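Local coordinates for cell division control protein Cdc48 (Mycobacterium smegmatis, PDB 5E7P) that probably binds and hydrolyses ATP as an AAA-type ATPase, at residues A[160-165]-A[450-455]. Numbering follows the deposited sequence.
Sequences AATSAL and DDPVLR
The ring of Pro452 is the bump of this contact. It fits the hollow formed by Ala161, Thr162 and Leu165 on one face of helix 160-169. Its CG meets the methyl CG2 of Thr162 at 3.7 Å, and the two side chains cross at about a right angle. Ala161 lines another wall: its CB is 4.0 Å from Pro452 CD and touches the CB of Asp451 as well. The Asp451 carboxylate leads away from the helix. Leu165 closes the hollow on the CB side of the ring, with CD2 3.7 Å from Pro452 CB. The CG of Leu165 is anti to its own backbone N (chi1 173°), which carries the branch out to the loop. The other methyl, CD1, makes a looser contact with Leu454 CD1 at 4.3 Å. Thr162 splits its roles: CG2 packs on the proline, while OG1 hydrogen-bonds the carbonyl O of Ser159. Behind the loop, Pro452 also rests on Ala445 and Leu454 on Ala441, both of helix 427-448. This is a loop proline packed into a shallow helix groove, away from the ADP sites. It ties helix 160-169, from the N-terminal region, to the loop between helices 427-448 and 456-462, in the helical part after the first AAA nucleotide-binding fold.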
loop_
_atom_site.group_PDB
_atom_site.type_symbol
_atom_site.label_atom_id
_atom_site.label_comp_id
_atom_site.label_asym_id
_atom_site.label_seq_id
_atom_site.Cartn_x
_atom_site.Cartn_y
_atom_site.Cartn_z
ATOM N N ALA A 160 31.028 14.638 15.026
ATOM C CA ALA A 160 31.218 15.239 13.712
ATOM C C ALA A 160 31.000 14.203 12.615
ATOM O O ALA A 160 30.542 14.528 11.518
ATOM C CB ALA A 160 32.605 15.845 13.602
ATOM N N ALA A 161 31.335 12.954 12.919
ATOM C CA ALA A 161 31.141 11.859 11.979
ATOM C C ALA A 161 29.703 11.353 12.029
ATOM O O ALA A 161 29.201 10.786 11.056
ATOM C CB ALA A 161 32.115 10.731 12.272
ATOM N N THR A 162 29.043 11.561 13.165
ATOM C CA THR A 162 27.655 11.141 13.332
ATOM C C THR A 162 26.706 12.106 12.627
ATOM O O THR A 162 25.722 11.688 12.015
ATOM C CB THR A 162 27.257 11.038 14.819
ATOM O OG1 THR A 162 27.173 12.350 15.387
ATOM C CG2 THR A 162 28.274 10.214 15.594
ATOM N N SER A 163 27.005 13.397 12.718
ATOM C CA SER A 163 26.199 14.416 12.057
ATOM C C SER A 163 26.332 14.300 10.542
ATOM O O SER A 163 25.360 14.480 9.807
ATOM C CB SER A 163 26.605 15.815 12.525
ATOM O OG SER A 163 27.971 16.075 12.244
ATOM N N ALA A 164 27.541 13.994 10.082
ATOM C CA ALA A 164 27.783 13.773 8.663
ATOM C C ALA A 164 27.038 12.525 8.200
ATOM O O ALA A 164 26.556 12.458 7.070
ATOM C CB ALA A 164 29.274 13.637 8.391
ATOM N N LEU A 165 26.948 11.540 9.089
ATOM C CA LEU A 165 26.222 10.309 8.802
ATOM C C LEU A 165 24.733 10.586 8.668
ATOM O O LEU A 165 24.104 10.161 7.703
ATOM C CB LEU A 165 26.467 9.266 9.896
ATOM C CG LEU A 165 25.643 7.978 9.809
ATOM C CD1 LEU A 165 25.881 7.266 8.486
ATOM C CD2 LEU A 165 25.957 7.056 10.978
ATOM N N ASP A 450 33.983 5.235 19.088
ATOM C CA ASP A 450 34.428 5.186 17.700
ATOM C C ASP A 450 33.484 5.959 16.789
ATOM O O ASP A 450 32.377 6.321 17.187
ATOM C CB ASP A 450 34.527 3.738 17.216
ATOM C CG ASP A 450 35.615 2.956 17.925
ATOM O OD1 ASP A 450 36.789 3.064 17.512
ATOM O OD2 ASP A 450 35.296 2.228 18.889
ATOM N N ASP A 451 33.932 6.212 15.565
ATOM C CA ASP A 451 33.082 6.816 14.548
ATOM C C ASP A 451 32.109 5.771 14.008
ATOM O O ASP A 451 32.500 4.634 13.748
ATOM C CB ASP A 451 33.931 7.404 13.420
ATOM C CG ASP A 451 35.221 6.638 13.202
ATOM O OD1 ASP A 451 35.829 6.197 14.202
ATOM O OD2 ASP A 451 35.627 6.476 12.032
ATOM N N PRO A 452 30.836 6.157 13.840
ATOM C CA PRO A 452 29.762 5.229 13.467
ATOM C C PRO A 452 29.972 4.582 12.102
ATOM O O PRO A 452 30.261 5.268 11.123
ATOM C CB PRO A 452 28.520 6.124 13.437
ATOM C CG PRO A 452 29.049 7.495 13.191
ATOM C CD PRO A 452 30.356 7.548 13.922
ATOM N N VAL A 453 29.824 3.263 12.047
ATOM C CA VAL A 453 29.951 2.533 10.791
ATOM C C VAL A 453 28.894 1.431 10.681
ATOM O O VAL A 453 28.844 0.513 11.501
ATOM C CB VAL A 453 31.376 1.959 10.607
ATOM C CG1 VAL A 453 31.851 1.256 11.877
ATOM C CG2 VAL A 453 31.426 1.029 9.407
ATOM N N LEU A 454 28.044 1.540 9.664
ATOM C CA LEU A 454 26.918 0.626 9.490
ATOM C C LEU A 454 27.336 -0.824 9.258
ATOM O O LEU A 454 28.189 -1.111 8.420
ATOM C CB LEU A 454 26.022 1.089 8.339
ATOM C CG LEU A 454 24.701 1.758 8.717
ATOM C CD1 LEU A 454 24.950 3.130 9.322
ATOM C CD2 LEU A 454 23.779 1.853 7.510
ATOM N N ARG A 455 26.719 -1.732 10.005
ATOM C CA ARG A 455 26.939 -3.158 9.813
ATOM C C ARG A 455 25.611 -3.858 9.546
ATOM O O ARG A 455 24.553 -3.234 9.615
ATOM C CB ARG A 455 27.639 -3.763 11.029
ATOM C CG ARG A 455 26.944 -3.483 12.346
ATOM C CD ARG A 455 27.801 -3.917 13.524
ATOM N NE ARG A 455 29.106 -3.261 13.519
ATOM C CZ ARG A 455 29.994 -3.357 14.503
ATOM N NH1 ARG A 455 29.717 -4.080 15.580
ATOM N NH2 ARG A 455 31.156 -2.725 14.411
#